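Local coordinates for protein transcription termination factor FttA (Methanosarcina mazei, PDB 2XR1) that probably terminates transcription across the archaeal genome, by cleaving nascent RNA at the polymerase exit channel with a two-zinc nuclease centre and then degrading the released transcript, at residues 301-304 / 305-309; 226-230 / 231-235; 170-173 / 174-177. One frame throughout, in Å; residues are numbered along the deposited sequence.

Contact 1: 301-304 / 305-309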
ATOM      1  N   VAL B 301       0.192   8.297 -27.153  1.00 43.38           N
ATOM      2  CA  VAL B 301       1.458   7.644 -27.527  1.00 41.38           C
ATOM      3  C   VAL B 301       2.467   8.760 -27.823  1.00 41.36           C
ATOM      4  O   VAL B 301       3.578   8.722 -27.358  1.00 40.58           O
ATOM      5  CB  VAL B 301       1.269   6.702 -28.747  1.00 42.31           C
ATOM      6  CG1 VAL B 301       2.589   6.045 -29.164  1.00 40.88           C
ATOM      7  CG2 VAL B 301       0.235   5.650 -28.427  1.00 40.44           C
ATOM      8  N   ALA B 302       2.046   9.788 -28.531  1.00 43.33           N
ATOM      9  CA  ALA B 302       2.912  10.947 -28.756  1.00 44.05           C
ATOM     10  C   ALA B 302       3.412  11.571 -27.445  1.00 43.04           C
ATOM     11  O   ALA B 302       4.616  11.873 -27.275  1.00 41.62           O
ATOM     12  CB  ALA B 302       2.204  11.987 -29.599  1.00 46.47           C
ATOM     13  N   LYS B 303       2.488  11.743 -26.512  1.00 43.49           N
ATOM     14  CA  LYS B 303       2.826  12.325 -25.234  1.00 43.30           C
ATOM     15  C   LYS B 303       3.804  11.447 -24.461  1.00 40.40           C
ATOM     16  O   LYS B 303       4.698  11.966 -23.797  1.00 39.80           O
ATOM     17  CB  LYS B 303       1.564  12.547 -24.410  1.00 44.85           C
ATOM     18  CG  LYS B 303       1.779  13.482 -23.221  1.00 47.50           C
ATOM     19  CD  LYS B 303       0.459  13.987 -22.652  1.00 52.88           C
ATOM     20  CE  LYS B 303       0.638  15.237 -21.786  1.00 56.49           C
ATOM     21  NZ  LYS B 303       1.792  15.132 -20.830  1.00 54.80           N
ATOM     22  N   THR B 304       3.641  10.124 -24.539  1.00 38.66           N
ATOM     23  CA  THR B 304       4.546   9.226 -23.867  1.00 36.18           C
ATOM     24  C   THR B 304       5.943   9.303 -24.478  1.00 36.39           C
ATOM     25  O   THR B 304       6.949   9.180 -23.745  1.00 35.46           O
ATOM     26  CB  THR B 304       4.094   7.766 -24.003  1.00 35.43           C
ATOM     27  OG1 THR B 304       2.816   7.618 -23.392  1.00 36.43           O
ATOM     28  CG2 THR B 304       5.070   6.807 -23.372  1.00 30.62           C
ATOM     29  N   LEU B 305       6.015   9.443 -25.806  1.00 36.88           N
ATOM     30  CA  LEU B 305       7.306   9.482 -26.475  1.00 36.57           C
ATOM     31  C   LEU B 305       8.044  10.783 -26.134  1.00 38.04           C
ATOM     32  O   LEU B 305       9.249  10.779 -25.971  1.00 37.36           O
ATOM     33  CB  LEU B 305       7.124   9.325 -27.986  1.00 37.74           C
ATOM     34  CG  LEU B 305       8.325   9.406 -28.919  1.00 36.67           C
ATOM     35  CD1 LEU B 305       9.339   8.331 -28.603  1.00 29.86           C
ATOM     36  CD2 LEU B 305       7.838   9.296 -30.373  1.00 37.78           C
ATOM     37  N   LYS B 306       7.320  11.896 -26.029  1.00 40.23           N
ATOM     38  CA  LYS B 306       7.917  13.185 -25.645  1.00 41.09           C
ATOM     39  C   LYS B 306       8.485  13.115 -24.249  1.00 39.15           C
ATOM     40  O   LYS B 306       9.341  13.910 -23.874  1.00 39.74           O
ATOM     41  CB  LYS B 306       6.876  14.305 -25.655  1.00 43.58           C
ATOM     42  CG  LYS B 306       6.612  14.843 -26.998  1.00 48.06           C
ATOM     43  CD  LYS B 306       5.731  16.094 -26.969  1.00 53.33           C
ATOM     44  CE  LYS B 306       4.234  15.756 -26.963  1.00 55.36           C
ATOM     45  NZ  LYS B 306       3.438  16.789 -27.618  1.00 57.89           N
ATOM     46  N   HIS B 307       7.990  12.173 -23.456  1.00 37.05           N
ATOM     47  CA  HIS B 307       8.496  11.997 -22.105  1.00 34.95           C
ATOM     48  C   HIS B 307       9.410  10.818 -21.981  1.00 32.91           C
ATOM     49  O   HIS B 307       9.810  10.486 -20.873  1.00 32.40           O
ATOM     50  CB  HIS B 307       7.314  11.844 -21.128  1.00 34.84           C
ATOM     51  CG  HIS B 307       6.523  13.095 -20.947  1.00 35.27           C
ATOM     52  ND1 HIS B 307       5.678  13.582 -21.917  1.00 34.89           N
ATOM     53  CD2 HIS B 307       6.460  13.969 -19.915  1.00 36.32           C
ATOM     54  CE1 HIS B 307       5.134  14.716 -21.497  1.00 39.69           C
ATOM     55  NE2 HIS B 307       5.580  14.968 -20.277  1.00 40.92           N
ATOM     56  N   THR B 308       9.757  10.152 -23.068  1.00 32.56           N
ATOM     57  CA  THR B 308      10.632   9.014 -22.927  1.00 31.71           C
ATOM     58  C   THR B 308      12.109   9.441 -22.967  1.00 31.83           C
ATOM     59  O   THR B 308      12.533  10.187 -23.860  1.00 32.21           O
ATOM     60  CB  THR B 308      10.387   7.949 -24.002  1.00 31.94           C
ATOM     61  OG1 THR B 308       9.010   7.567 -23.991  1.00 35.49           O
ATOM     62  CG2 THR B 308      11.237   6.698 -23.741  1.00 30.84           C
ATOM     63  N   ILE B 309      12.885   8.916 -22.013  1.00 30.75           N
ATOM     64  CA  ILE B 309      14.324   9.159 -21.943  1.00 31.28           C
ATOM     65  C   ILE B 309      15.115   7.853 -22.024  1.00 30.13           C
ATOM     66  O   ILE B 309      15.184   7.090 -21.083  1.00 29.82           O
ATOM     67  CB  ILE B 309      14.682   9.920 -20.663  1.00 31.66           C
ATOM     68  CG1 ILE B 309      13.825  11.191 -20.531  1.00 32.53           C
ATOM     69  CG2 ILE B 309      16.140  10.257 -20.669  1.00 31.11           C
ATOM     70  CD1 ILE B 309      13.889  11.827 -19.159  1.00 32.83           C
TER
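The carbonyl oxygen of K303 is gripped twice by H307, once by its ring and once by its backbone. ND1 of H307 donates to K303 O at 2.7 Å, the oxygen lying at the ring edge and 18° out of the ring plane. The backbone N of H307 adds a weak bond to the same oxygen at 3.3 Å. With its CG beside its own backbone N (chi1 -69°), H307 turns the imidazole back over the helix end and brings ND1 to this carbonyl. The K303 side chain crosses the imidazole at a slant, with NZ 3.4 Å from CE1 of H307; E263 is a long, weak partner for that ammonium. F258 of helix 254-259 meets the imidazole ring as well.

One residue on, T308 does similar work with a hydroxyl. Its OG1 donates to T304 O over 2.6 Å, approaching from above the carbonyl plane, 38° out of it; H307 N also reaches T304 O, weakly. The hydroxyl of T304 itself bonds back to M300 O. Ordinary helical bonds precede this: L305 N to V301 O at 3.0 Å, and K306 N to A302 O. Small A302 lies against F154, while K306 ends in a salt bridge to E161.

This is the C-terminal end of helix 299-306, where the chain turns into edge strand 308-310 of the metallo-beta-lactamase domain. Histidine and threonine suit the junction because their side-chain donors supplement weak or lost backbone bonds. The ND1 bond implies a proton on that nitrogen, probably fixing which tautomer a neutral H307 would adopt.

Contact 2: 226-230 / 231-235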
ATOM      1  N   TYR B 226      -4.212  -2.192 -10.943  1.00 35.81           N
ATOM      2  CA  TYR B 226      -4.966  -1.374 -10.000  1.00 38.36           C
ATOM      3  C   TYR B 226      -4.341   0.025  -9.891  1.00 38.18           C
ATOM      4  O   TYR B 226      -3.679   0.354  -8.911  1.00 37.30           O
ATOM      5  CB  TYR B 226      -5.051  -2.051  -8.607  1.00 39.20           C
ATOM      6  CG  TYR B 226      -5.777  -3.368  -8.602  1.00 39.19           C
ATOM      7  CD1 TYR B 226      -7.123  -3.420  -8.474  1.00 43.61           C
ATOM      8  CD2 TYR B 226      -5.093  -4.550  -8.782  1.00 38.75           C
ATOM      9  CE1 TYR B 226      -7.797  -4.647  -8.519  1.00 46.56           C
ATOM     10  CE2 TYR B 226      -5.732  -5.745  -8.831  1.00 39.50           C
ATOM     11  CZ  TYR B 226      -7.064  -5.795  -8.704  1.00 43.35           C
ATOM     12  OH  TYR B 226      -7.691  -6.989  -8.728  1.00 48.06           O
ATOM     13  N   LEU B 227      -4.570   0.850 -10.904  1.00 39.45           N
ATOM     14  CA  LEU B 227      -3.983   2.178 -10.951  1.00 39.48           C
ATOM     15  C   LEU B 227      -4.755   3.203 -10.111  1.00 42.22           C
ATOM     16  O   LEU B 227      -4.256   4.315  -9.960  1.00 42.86           O
ATOM     17  CB  LEU B 227      -3.893   2.684 -12.387  1.00 39.17           C
ATOM     18  CG  LEU B 227      -2.986   1.917 -13.343  1.00 38.53           C
ATOM     19  CD1 LEU B 227      -3.048   2.484 -14.782  1.00 38.91           C
ATOM     20  CD2 LEU B 227      -1.530   1.875 -12.814  1.00 35.34           C
ATOM     21  N   TYR B 228      -5.916   2.858  -9.544  1.00 43.41           N
ATOM     22  CA  TYR B 228      -6.811   3.885  -8.983  1.00 46.08           C
ATOM     23  C   TYR B 228      -6.689   3.987  -7.442  1.00 46.06           C
ATOM     24  O   TYR B 228      -7.507   4.628  -6.789  1.00 49.37           O
ATOM     25  CB  TYR B 228      -8.256   3.666  -9.489  0.50 49.12           C
ATOM     26  CG  TYR B 228      -8.288   3.548 -11.014  0.50 50.63           C
ATOM     27  CD1 TYR B 228      -8.006   2.333 -11.639  0.50 51.04           C
ATOM     28  CD2 TYR B 228      -8.525   4.661 -11.831  0.50 52.80           C
ATOM     29  CE1 TYR B 228      -7.995   2.218 -13.023  0.50 50.77           C
ATOM     30  CE2 TYR B 228      -8.514   4.551 -13.222  0.50 52.76           C
ATOM     31  CZ  TYR B 228      -8.246   3.327 -13.806  0.50 51.57           C
ATOM     32  OH  TYR B 228      -8.227   3.186 -15.173  0.50 49.75           O
ATOM     33  N   VAL B 229      -5.646   3.394  -6.879  1.00 43.37           N
ATOM     34  CA  VAL B 229      -5.480   3.246  -5.439  1.00 43.01           C
ATOM     35  C   VAL B 229      -4.599   4.302  -4.857  1.00 43.15           C
ATOM     36  O   VAL B 229      -3.772   4.837  -5.549  1.00 42.06           O
ATOM     37  CB  VAL B 229      -4.799   1.878  -5.078  1.00 41.40           C
ATOM     38  CG1 VAL B 229      -5.709   0.739  -5.404  1.00 39.90           C
ATOM     39  CG2 VAL B 229      -3.404   1.712  -5.743  1.00 34.11           C
ATOM     40  N   PRO B 230      -4.716   4.564  -3.549  1.00 45.28           N
ATOM     41  CA  PRO B 230      -4.011   5.692  -2.939  1.00 46.42           C
ATOM     42  C   PRO B 230      -2.513   5.731  -3.159  1.00 44.71           C
ATOM     43  O   PRO B 230      -1.946   6.792  -3.111  1.00 46.23           O
ATOM     44  CB  PRO B 230      -4.307   5.508  -1.462  1.00 47.44           C
ATOM     45  CG  PRO B 230      -5.614   4.952  -1.459  1.00 48.87           C
ATOM     46  CD  PRO B 230      -5.663   3.988  -2.597  1.00 47.01           C
ATOM     47  N   GLU B 231      -1.898   4.599  -3.419  1.00 43.02           N
ATOM     48  CA  GLU B 231      -0.454   4.511  -3.636  1.00 41.79           C
ATOM     49  C   GLU B 231      -0.011   5.038  -4.960  1.00 41.81           C
ATOM     50  O   GLU B 231       1.165   5.236  -5.147  1.00 41.28           O
ATOM     51  CB  GLU B 231       0.015   3.041  -3.606  1.00 39.59           C
ATOM     52  CG  GLU B 231      -0.209   2.317  -2.310  1.00 40.38           C
ATOM     53  CD  GLU B 231      -1.616   1.768  -2.142  1.00 43.83           C
ATOM     54  OE1 GLU B 231      -2.619   2.497  -2.290  1.00 47.93           O
ATOM     55  OE2 GLU B 231      -1.737   0.599  -1.824  1.00 45.86           O
ATOM     56  N   VAL B 232      -0.928   5.169  -5.907  1.00 44.11           N
ATOM     57  CA  VAL B 232      -0.593   5.632  -7.244  1.00 44.22           C
ATOM     58  C   VAL B 232      -1.236   6.979  -7.565  1.00 47.58           C
ATOM     59  O   VAL B 232      -0.631   7.770  -8.272  1.00 47.14           O
ATOM     60  CB  VAL B 232      -0.945   4.563  -8.263  1.00 42.92           C
ATOM     61  CG1 VAL B 232      -1.295   5.177  -9.636  1.00 45.12           C
ATOM     62  CG2 VAL B 232       0.209   3.650  -8.388  1.00 40.64           C
ATOM     63  N   PHE B 233      -2.456   7.215  -7.070  1.00 51.39           N
ATOM     64  CA  PHE B 233      -3.134   8.502  -7.231  1.00 55.29           C
ATOM     65  C   PHE B 233      -2.763   9.379  -6.034  1.00 56.84           C
ATOM     66  O   PHE B 233      -2.916   8.933  -4.907  1.00 58.35           O
ATOM     67  CB  PHE B 233      -4.672   8.333  -7.322  1.00 58.16           C
ATOM     68  CG  PHE B 233      -5.193   8.121  -8.743  1.00 58.93           C
ATOM     69  CD1 PHE B 233      -4.789   7.027  -9.480  1.00 56.06           C
ATOM     70  CD2 PHE B 233      -6.109   9.021  -9.322  1.00 63.40           C
ATOM     71  CE1 PHE B 233      -5.267   6.835 -10.811  1.00 57.92           C
ATOM     72  CE2 PHE B 233      -6.595   8.836 -10.640  1.00 64.18           C
ATOM     73  CZ  PHE B 233      -6.176   7.741 -11.381  1.00 61.04           C
ATOM     74  N   PRO B 234      -2.319  10.643  -6.275  1.00 57.36           N
ATOM     75  CA  PRO B 234      -2.332  11.313  -7.577  1.00 56.24           C
ATOM     76  C   PRO B 234      -1.056  10.996  -8.328  1.00 52.20           C
ATOM     77  O   PRO B 234       0.008  10.993  -7.742  1.00 50.08           O
ATOM     78  CB  PRO B 234      -2.388  12.789  -7.205  1.00 58.54           C
ATOM     79  CG  PRO B 234      -1.608  12.874  -5.935  1.00 59.05           C
ATOM     80  CD  PRO B 234      -1.665  11.495  -5.262  1.00 58.16           C
ATOM     81  N   LEU B 235      -1.195  10.756  -9.621  1.00 50.84           N
ATOM     82  CA  LEU B 235      -0.098  10.414 -10.487  1.00 48.67           C
ATOM     83  C   LEU B 235       1.083  11.387 -10.475  1.00 48.53           C
ATOM     84  O   LEU B 235       2.234  10.969 -10.672  1.00 47.08           O
ATOM     85  CB  LEU B 235      -0.615  10.190 -11.909  1.00 48.81           C
ATOM     86  CG  LEU B 235      -1.536   8.964 -12.052  1.00 48.38           C
ATOM     87  CD1 LEU B 235      -2.345   9.001 -13.356  1.00 49.83           C
ATOM     88  CD2 LEU B 235      -0.702   7.696 -11.979  1.00 44.87           C
TER
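E231 packs against P230 and V229 inside a tight turn of type I character, in which P230 and E231 are the two central residues and V229 O accepts from V232 N. The turn lies in the loop joining strands 208-211 and 240-242 of the metallo-beta-lactamase domain. Proline suits its leading corner, since its ring holds phi near the value required and no N-H is needed there. The chain of E231 folds back at chi2 (82°), which lays the carboxylate alongside the P230 ring and the V229 side chain, OE1 being 3.6 Å from V229 CB, while its oxygens find their partners outside the turn. OE2 makes a salt bridge to R185 of the second subunit, so the turn also serves the dimer interface, where W183 of that subunit packs on V229.

V232 closes the turn through its N, 2.9 Å from V229 O. Its branched apolar side chain is buried against L189 of strand 185-190, as is that of V229.

F233 follows, its ring beside that of Y228. The planes are inclined at 30° and slid apart, with centroids 5.7 Å from each other and little overlap. Y228 is modelled in two conformers, so this pairing is doubtful. The backbone of F233 widens the turn by one residue: its N reaches V229 O at 3.1 Å, almost straight at 175°, from the carbonyl face opposite to V232 N.

Contact 3: 170-173 / 174-177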
ATOM      1  N   GLY B 170      14.346  17.332 -14.847  1.00 40.27           N
ATOM      2  CA  GLY B 170      15.686  17.536 -14.319  1.00 41.32           C
ATOM      3  C   GLY B 170      15.679  18.160 -12.940  1.00 43.45           C
ATOM      4  O   GLY B 170      16.240  17.572 -12.012  1.00 42.10           O
ATOM      5  N   ARG B 171      15.015  19.318 -12.810  1.00 46.23           N
ATOM      6  CA  ARG B 171      14.909  20.048 -11.536  1.00 49.35           C
ATOM      7  C   ARG B 171      14.210  19.240 -10.425  1.00 48.13           C
ATOM      8  O   ARG B 171      14.473  19.401  -9.245  1.00 49.31           O
ATOM      9  CB  ARG B 171      14.161  21.376 -11.724  1.00 52.49           C
ATOM     10  CG  ARG B 171      14.872  22.362 -12.623  1.00 56.84           C
ATOM     11  CD  ARG B 171      14.106  23.692 -12.772  1.00 62.58           C
ATOM     12  NE  ARG B 171      14.348  24.257 -14.107  1.00 65.69           N
ATOM     13  CZ  ARG B 171      14.932  25.416 -14.384  1.00 69.49           C
ATOM     14  NH1 ARG B 171      15.341  26.234 -13.416  1.00 73.69           N
ATOM     15  NH2 ARG B 171      15.074  25.777 -15.664  1.00 70.26           N
ATOM     16  N   LYS B 172      13.314  18.362 -10.807  1.00 46.29           N
ATOM     17  CA  LYS B 172      12.632  17.520  -9.850  1.00 45.44           C
ATOM     18  C   LYS B 172      13.599  16.422  -9.315  1.00 43.07           C
ATOM     19  O   LYS B 172      13.632  16.109  -8.108  1.00 42.55           O
ATOM     20  CB  LYS B 172      11.387  16.941 -10.552  1.00 44.48           C
ATOM     21  CG  LYS B 172      10.634  15.899  -9.756  1.00 46.68           C
ATOM     22  CD  LYS B 172       9.118  16.051  -9.910  1.00 50.87           C
ATOM     23  CE  LYS B 172       8.399  14.782  -9.504  1.00 50.75           C
ATOM     24  NZ  LYS B 172       6.965  14.878  -9.923  1.00 54.75           N
ATOM     25  N   ILE B 173      14.393  15.845 -10.219  1.00 41.33           N
ATOM     26  CA  ILE B 173      15.424  14.890  -9.824  1.00 39.27           C
ATOM     27  C   ILE B 173      16.370  15.514  -8.782  1.00 42.17           C
ATOM     28  O   ILE B 173      16.751  14.870  -7.808  1.00 41.99           O
ATOM     29  CB  ILE B 173      16.206  14.389 -11.021  1.00 37.03           C
ATOM     30  CG1 ILE B 173      15.305  13.524 -11.914  1.00 34.60           C
ATOM     31  CG2 ILE B 173      17.372  13.601 -10.559  1.00 35.46           C
ATOM     32  CD1 ILE B 173      15.922  13.033 -13.221  1.00 28.30           C
ATOM     33  N   HIS B 174      16.724  16.774  -8.981  1.00 45.50           N
ATOM     34  CA  HIS B 174      17.714  17.425  -8.135  1.00 49.09           C
ATOM     35  C   HIS B 174      17.102  18.304  -7.066  1.00 51.69           C
ATOM     36  O   HIS B 174      17.756  19.197  -6.563  1.00 54.38           O
ATOM     37  CB  HIS B 174      18.709  18.220  -8.998  1.00 50.99           C
ATOM     38  CG  HIS B 174      19.451  17.355  -9.965  1.00 51.28           C
ATOM     39  ND1 HIS B 174      18.943  17.019 -11.205  1.00 53.74           N
ATOM     40  CD2 HIS B 174      20.608  16.669  -9.837  1.00 52.91           C
ATOM     41  CE1 HIS B 174      19.778  16.205 -11.822  1.00 52.49           C
ATOM     42  NE2 HIS B 174      20.786  15.956 -11.000  1.00 53.99           N
ATOM     43  N   ARG B 175      15.852  18.054  -6.709  1.00 51.92           N
ATOM     44  CA  ARG B 175      15.293  18.637  -5.513  1.00 54.86           C
ATOM     45  C   ARG B 175      16.048  18.027  -4.338  1.00 56.40           C
ATOM     46  O   ARG B 175      16.647  16.940  -4.462  1.00 54.49           O
ATOM     47  CB  ARG B 175      13.794  18.357  -5.417  1.00 53.76           C
ATOM     48  CG  ARG B 175      13.441  16.910  -5.078  1.00 51.93           C
ATOM     49  CD  ARG B 175      11.956  16.698  -5.056  1.00 51.64           C
ATOM     50  NE  ARG B 175      11.578  15.323  -4.702  1.00 48.76           N
ATOM     51  CZ  ARG B 175      11.587  14.296  -5.545  1.00 47.68           C
ATOM     52  NH1 ARG B 175      11.985  14.460  -6.805  1.00 50.88           N
ATOM     53  NH2 ARG B 175      11.217  13.097  -5.137  1.00 44.05           N
ATOM     54  N   GLU B 176      16.041  18.724  -3.209  1.00 60.72           N
ATOM     55  CA  GLU B 176      16.726  18.234  -2.006  1.00 63.09           C
ATOM     56  C   GLU B 176      15.844  17.259  -1.200  1.00 62.66           C
ATOM     57  O   GLU B 176      14.614  17.307  -1.270  1.00 62.80           O
ATOM     58  CB  GLU B 176      17.239  19.422  -1.154  1.00 67.53           C
ATOM     59  CG  GLU B 176      18.472  20.140  -1.816  1.00 70.63           C
ATOM     60  CD  GLU B 176      18.987  21.314  -1.046  1.00 78.07           C
ATOM     61  OE1 GLU B 176      18.470  21.523   0.077  1.00 82.04           O
ATOM     62  OE2 GLU B 176      19.917  22.021  -1.552  1.00 81.70           O
ATOM     63  N   CYS B 177      16.496  16.341  -0.481  1.00 62.99           N
ATOM     64  CA  CYS B 177      15.823  15.346   0.364  1.00 62.13           C
ATOM     65  C   CYS B 177      15.212  16.086   1.551  1.00 65.02           C
ATOM     66  O   CYS B 177      15.729  17.130   1.958  1.00 68.04           O
ATOM     67  CB  CYS B 177      16.819  14.289   0.854  1.00 61.34           C
ATOM     68  SG  CYS B 177      17.172  12.917  -0.308  1.00 60.56           S
TER
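Hydrogen bonds to two carbonyls, G170 O and K172 O, dominate the end of helix 159-173, and H174 and R175 supply all four donors. H174 N reaches G170 O at 3.2 Å in the carbonyl plane, while H174 ND1 comes to the same oxygen from above that plane at 2.9 Å. This second bond is fairly straight (164°) and runs in the plane of the imidazole; histidine suits the place because its ring N-H sits close enough to the backbone to make it. R175 grips K172 O with NH1 at 2.7 Å and its backbone N at 3.3 Å, both well off the carbonyl plane, on opposite faces. The arginine can double back because CG sits between its own N and carbonyl carbon (chi1 72°).

Apolar contact comes from I173, whose CG2 makes a CH-pi contact over one face of the H174 ring, 4.0 Å from its centroid. F32 also stacks on this imidazole.

Of the charged groups, R175 has separate N-H groups to share out, and its NH2 forms a salt bridge to D239. K172 NZ, 5.9 Å from R175 NH1, bonds weakly to N236 O.

Side-chain N-H groups thus satisfy carbonyls at the helix terminus, whose negative end probably stabilises the guanidinium.

Contacts 1 and 3 solve the same problem at two helix ends: in each, a histidine just past the helix turns ND1 back to the carbonyl four residues earlier. Their centres are 21 Å apart, and helix 159-173 connects them, since E161 and R162 near its start bind the end of helix 299-306 while contact 3 forms its last turn. Contact 2, a turn rather than a cap, lies 22 Å from contact 3 between centres, yet nearest atoms are about 6 Å apart; just beyond 231-235, D239 pairs with R175. All three lie away from the two-zinc site, and only contact 2 touches the second subunit.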